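Local coordinates for protein sulfoquinovosidase (Escherichia coli, PDB 5AEG) that hydrolyses sulfoquinovosyl diacylglycerides and simple sulfoquinovosides to release sulfoquinovose, which is then degraded by sulfoglycolysis, at residues 261-272 with 312-323. Numbering follows the deposited sequence.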
loop_
_atom_site.group_PDB
_atom_site.type_symbol
_atom_site.label_atom_id
_atom_site.label_comp_id
_atom_site.label_asym_id
_atom_site.label_seq_id
_atom_site.Cartn_x
_atom_site.Cartn_y
_atom_site.Cartn_z
ATOM N N ILE A 261 -1.991 -20.082 -9.594
ATOM C CA ILE A 261 -2.732 -21.258 -10.041
ATOM C C ILE A 261 -3.711 -21.712 -8.931
ATOM O O ILE A 261 -3.377 -21.664 -7.793
ATOM C CB ILE A 261 -1.801 -22.393 -10.417
ATOM C CG1 ILE A 261 -0.695 -21.939 -11.424
ATOM C CG2 ILE A 261 -2.630 -23.558 -10.985
ATOM C CD1 ILE A 261 0.439 -22.939 -11.635
ATOM N N GLN A 262 -4.908 -22.131 -9.329
ATOM C CA GLN A 262 -5.834 -22.807 -8.428
ATOM C C GLN A 262 -6.240 -24.138 -9.104
ATOM O O GLN A 262 -6.028 -24.333 -10.294
ATOM C CB GLN A 262 -7.044 -21.919 -8.208
ATOM C CG GLN A 262 -6.707 -20.573 -7.575
ATOM C CD GLN A 262 -7.900 -19.649 -7.390
ATOM O OE1 GLN A 262 -8.434 -19.525 -6.275
ATOM N NE2 GLN A 262 -8.268 -18.959 -8.414
ATOM N N GLY A 263 -6.815 -25.018 -8.316
ATOM C CA GLY A 263 -7.386 -26.247 -8.848
ATOM C C GLY A 263 -6.681 -27.537 -8.506
ATOM O O GLY A 263 -7.052 -28.613 -9.075
ATOM N N GLY A 264 -5.678 -27.447 -7.647
ATOM C CA GLY A 264 -5.029 -28.551 -7.019
ATOM C C GLY A 264 -3.641 -28.943 -7.584
ATOM O O GLY A 264 -3.093 -28.298 -8.473
ATOM N N THR A 265 -3.029 -29.937 -6.966
ATOM C CA THR A 265 -1.611 -30.254 -7.141
ATOM C C THR A 265 -1.273 -30.562 -8.537
ATOM O O THR A 265 -0.258 -30.089 -9.088
ATOM C CB THR A 265 -1.225 -31.490 -6.289
ATOM O OG1 THR A 265 -1.692 -31.238 -4.986
ATOM C CG2 THR A 265 0.316 -31.676 -6.177
ATOM N N GLU A 266 -2.108 -31.378 -9.148
ATOM C CA GLU A 266 -1.797 -31.821 -10.506
ATOM C C GLU A 266 -2.011 -30.706 -11.590
ATOM O O GLU A 266 -1.268 -30.670 -12.595
ATOM C CB GLU A 266 -2.473 -33.174 -10.828
ATOM C CG GLU A 266 -1.700 -34.321 -10.117
ATOM C CD GLU A 266 -0.166 -34.438 -10.556
ATOM O OE1 GLU A 266 0.137 -34.765 -11.719
ATOM O OE2 GLU A 266 0.773 -34.165 -9.777
ATOM N N VAL A 267 -3.005 -29.843 -11.405
ATOM C CA VAL A 267 -3.202 -28.684 -12.274
ATOM C C VAL A 267 -1.943 -27.763 -12.165
ATOM O O VAL A 267 -1.449 -27.273 -13.186
ATOM C CB VAL A 267 -4.529 -27.902 -11.955
ATOM C CG1 VAL A 267 -4.564 -26.560 -12.705
ATOM C CG2 VAL A 267 -5.757 -28.666 -12.430
ATOM N N CYS A 268 -1.436 -27.617 -10.952
ATOM C CA CYS A 268 -0.252 -26.786 -10.731
ATOM C C CYS A 268 0.927 -27.407 -11.440
ATOM O O CYS A 268 1.666 -26.744 -12.150
ATOM C CB CYS A 268 0.058 -26.631 -9.250
ATOM S SG CYS A 268 -1.069 -25.560 -8.296
ATOM N N GLN A 269 1.060 -28.722 -11.300
ATOM C CA GLN A 269 2.116 -29.469 -11.978
ATOM C C GLN A 269 2.141 -29.322 -13.466
ATOM O O GLN A 269 3.252 -29.019 -14.020
ATOM C CB GLN A 269 2.016 -30.990 -11.619
ATOM C CG GLN A 269 3.275 -31.774 -11.953
ATOM C CD GLN A 269 4.551 -31.301 -11.365
ATOM O OE1 GLN A 269 4.772 -31.237 -10.117
ATOM N NE2 GLN A 269 5.502 -31.039 -12.268
ATOM N N LYS A 270 0.970 -29.450 -14.109
ATOM C CA LYS A 270 0.879 -29.378 -15.573
ATOM C C LYS A 270 1.239 -27.988 -16.062
ATOM O O LYS A 270 1.880 -27.816 -17.087
ATOM C CB LYS A 270 -0.525 -29.690 -16.103
ATOM C CG LYS A 270 -0.813 -31.212 -16.173
ATOM C CD LYS A 270 -1.935 -31.593 -17.167
ATOM C CE LYS A 270 -1.475 -31.744 -18.640
ATOM N NZ LYS A 270 -1.420 -30.467 -19.442
ATOM N N LYS A 271 0.738 -27.000 -15.346
ATOM C CA LYS A 271 0.987 -25.609 -15.752
ATOM C C LYS A 271 2.441 -25.225 -15.526
ATOM O O LYS A 271 3.021 -24.604 -16.420
ATOM C CB LYS A 271 0.021 -24.629 -15.090
ATOM C CG LYS A 271 -1.380 -24.780 -15.579
ATOM C CD LYS A 271 -2.244 -23.700 -14.945
ATOM C CE LYS A 271 -3.734 -23.889 -15.153
ATOM N NZ LYS A 271 -4.041 -23.737 -16.573
ATOM N N LEU A 272 3.041 -25.640 -14.423
ATOM C CA LEU A 272 4.454 -25.426 -14.172
ATOM C C LEU A 272 5.290 -25.980 -15.317
ATOM O O LEU A 272 6.263 -25.341 -15.808
ATOM C CB LEU A 272 4.926 -26.051 -12.844
ATOM C CG LEU A 272 6.432 -26.083 -12.563
ATOM C CD1 LEU A 272 6.933 -24.633 -12.406
ATOM C CD2 LEU A 272 6.787 -26.940 -11.353
ATOM N N ASN A 312 -8.101 -31.204 -1.636
ATOM C CA ASN A 312 -7.911 -30.309 -2.808
ATOM C C ASN A 312 -6.456 -30.326 -3.376
ATOM O O ASN A 312 -6.274 -30.141 -4.571
ATOM C CB ASN A 312 -8.346 -28.903 -2.439
ATOM C CG ASN A 312 -8.643 -28.041 -3.655
ATOM O OD1 ASN A 312 -9.244 -28.467 -4.620
ATOM N ND2 ASN A 312 -8.195 -26.766 -3.603
ATOM N N TYR A 313 -5.466 -30.499 -2.501
ATOM C CA TYR A 313 -4.032 -30.506 -2.856
ATOM C C TYR A 313 -3.386 -31.822 -2.343
ATOM O O TYR A 313 -2.506 -31.814 -1.481
ATOM C CB TYR A 313 -3.293 -29.280 -2.272
ATOM C CG TYR A 313 -3.505 -28.143 -3.197
ATOM C CD1 TYR A 313 -4.705 -27.397 -3.176
ATOM C CD2 TYR A 313 -2.584 -27.861 -4.193
ATOM C CE1 TYR A 313 -4.952 -26.360 -4.136
ATOM C CE2 TYR A 313 -2.814 -26.886 -5.153
ATOM C CZ TYR A 313 -3.958 -26.093 -5.087
ATOM O OH TYR A 313 -4.185 -25.208 -6.045
ATOM N N PRO A 314 -3.792 -32.956 -2.963
ATOM C CA PRO A 314 -3.114 -34.206 -2.578
ATOM C C PRO A 314 -1.601 -34.192 -2.805
ATOM O O PRO A 314 -1.125 -33.678 -3.874
ATOM C CB PRO A 314 -3.799 -35.261 -3.445
ATOM C CG PRO A 314 -4.302 -34.537 -4.666
ATOM C CD PRO A 314 -4.705 -33.124 -4.127
ATOM N N GLN A 315 -0.892 -34.703 -1.792
ATOM C CA GLN A 315 0.582 -34.962 -1.825
ATOM C C GLN A 315 1.371 -33.628 -1.848
ATOM O O GLN A 315 2.510 -33.592 -2.243
ATOM C CB GLN A 315 1.009 -35.862 -3.019
ATOM C CG GLN A 315 0.203 -37.144 -3.212
ATOM C CD GLN A 315 0.808 -38.062 -4.253
ATOM O OE1 GLN A 315 0.510 -37.993 -5.459
ATOM N NE2 GLN A 315 1.703 -38.895 -3.809
ATOM N N LEU A 316 0.749 -32.523 -1.392
ATOM C CA LEU A 316 1.416 -31.247 -1.512
ATOM C C LEU A 316 2.671 -31.216 -0.626
ATOM O O LEU A 316 3.638 -30.620 -0.987
ATOM C CB LEU A 316 0.437 -30.129 -1.099
ATOM C CG LEU A 316 1.055 -28.698 -1.049
ATOM C CD1 LEU A 316 1.429 -28.348 -2.424
ATOM C CD2 LEU A 316 0.047 -27.743 -0.411
ATOM N N ASP A 317 2.640 -31.891 0.528
ATOM C CA ASP A 317 3.784 -31.888 1.470
ATOM C C ASP A 317 5.021 -32.436 0.793
ATOM O O ASP A 317 6.083 -31.801 0.859
ATOM C CB ASP A 317 3.474 -32.604 2.790
ATOM C CG ASP A 317 2.890 -33.992 2.615
ATOM O OD1 ASP A 317 2.605 -34.495 1.459
ATOM O OD2 ASP A 317 2.715 -34.558 3.689
ATOM N N SER A 318 4.866 -33.534 0.055
ATOM C CA SER A 318 6.020 -34.072 -0.671
ATOM C C SER A 318 6.279 -33.316 -1.986
ATOM O O SER A 318 7.454 -33.199 -2.398
ATOM C CB SER A 318 5.886 -35.570 -0.963
ATOM O OG SER A 318 4.716 -35.829 -1.722
ATOM N N ARG A 319 5.217 -32.852 -2.650
ATOM C CA ARG A 319 5.400 -32.099 -3.887
ATOM C C ARG A 319 6.204 -30.810 -3.669
ATOM O O ARG A 319 6.974 -30.453 -4.574
ATOM C CB ARG A 319 4.083 -31.818 -4.667
ATOM C CG ARG A 319 4.278 -31.470 -6.134
ATOM C CD ARG A 319 5.079 -32.542 -6.921
ATOM N NE ARG A 319 4.301 -33.763 -6.948
ATOM C CZ ARG A 319 3.320 -33.996 -7.813
ATOM N NH1 ARG A 319 3.011 -33.140 -8.774
ATOM N NH2 ARG A 319 2.568 -35.083 -7.678
ATOM N N ILE A 320 5.992 -30.116 -2.528
ATOM C CA ILE A 320 6.724 -28.855 -2.203
ATOM C C ILE A 320 8.211 -29.189 -2.216
ATOM O O ILE A 320 9.005 -28.471 -2.830
ATOM C CB ILE A 320 6.300 -28.234 -0.859
ATOM C CG1 ILE A 320 4.863 -27.670 -0.988
ATOM C CG2 ILE A 320 7.296 -27.156 -0.407
ATOM C CD1 ILE A 320 4.239 -27.235 0.317
ATOM N N LYS A 321 8.582 -30.347 -1.660
ATOM C CA LYS A 321 10.024 -30.726 -1.623
ATOM C C LYS A 321 10.587 -30.924 -2.998
ATOM O O LYS A 321 11.645 -30.389 -3.327
ATOM C CB LYS A 321 10.254 -31.960 -0.738
ATOM C CG LYS A 321 9.843 -31.770 0.720
ATOM C CD LYS A 321 10.821 -30.901 1.497
ATOM C CE LYS A 321 10.348 -30.521 2.918
ATOM N NZ LYS A 321 9.594 -29.193 3.006
ATOM N N GLN A 322 9.853 -31.629 -3.826
ATOM C CA GLN A 322 10.263 -31.857 -5.179
ATOM C C GLN A 322 10.413 -30.512 -5.947
ATOM O O GLN A 322 11.421 -30.229 -6.643
ATOM C CB GLN A 322 9.252 -32.790 -5.825
ATOM C CG GLN A 322 9.436 -33.007 -7.326
ATOM C CD GLN A 322 8.373 -33.923 -7.942
ATOM O OE1 GLN A 322 7.971 -34.920 -7.307
ATOM N NE2 GLN A 322 7.907 -33.595 -9.194
ATOM N N TRP A 323 9.413 -29.645 -5.788
ATOM C CA TRP A 323 9.501 -28.345 -6.486
ATOM C C TRP A 323 10.699 -27.542 -6.002
ATOM O O TRP A 323 11.429 -26.929 -6.813
ATOM C CB TRP A 323 8.139 -27.542 -6.317
ATOM C CG TRP A 323 6.970 -28.083 -7.122
ATOM C CD1 TRP A 323 7.015 -28.789 -8.249
ATOM C CD2 TRP A 323 5.568 -27.919 -6.810
ATOM N NE1 TRP A 323 5.743 -29.072 -8.700
ATOM C CE2 TRP A 323 4.843 -28.568 -7.814
ATOM C CE3 TRP A 323 4.875 -27.293 -5.768
ATOM C CZ2 TRP A 323 3.459 -28.559 -7.857
ATOM C CZ3 TRP A 323 3.470 -27.341 -5.789
ATOM C CH2 TRP A 323 2.796 -27.969 -6.822
HETATM O O HOH W 1 8.302 -30.914 -10.985
#
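Arg319 grips Glu266 end-on through a salt bridge in which both terminal nitrogens converge on one carboxylate oxygen, Arg319 NH1 at 2.7 Å and NH2 at 2.9 Å from Glu266 OE2. That oxygen lies in the guanidinium plane, while the carboxylate itself is turned 72° from it. Arg319 NH1 also gives a hydrogen bond to Gln269 OE1 (2.9 Å), and Trp323 NE1 reaches this OE1 at 2.8 Å from the opposite face of the amide. The Gln269 chain leaves with CG opposite the backbone N (chi1 -164°) and then bends at chi2, which carries OE1 across to both donors; a water joins its NE2 to Gln322 NE2, and Asp273 also accepts from that Gln269 NE2. With an alanine in place of this arginine, the Glu266 carboxylate would probably lose its charged mate and Gln269 OE1 would keep the indole N-H as its one donor across the contact. Nearer the helix starts, Thr265 OG1 donates to Pro314 O (2.7 Å) from above the carbonyl plane. Gly264, the N-cap of helix 265-277, lays its CA over the Tyr313 ring in a CH-pi contact, 3.4 Å from the centroid, and its N makes a weak bond to Tyr313 OH, whose stronger hydrogen bond is to Asp289. Cys268 SG meets the ring edge. Trp323 is a knob between Thr265, Cys268, Gln269 and Leu272, with Leu272 CD2 3.6 Å from Trp323 CD1. Segments 265-272 and 316-323, their axes nearly parallel (17°), pack side by side around the TIM barrel, Trp323 reaching Ile285 and Phe330 of its strands. The chemistry is thus graded, from an aromatic and apolar inner seam to a charged outer clasp.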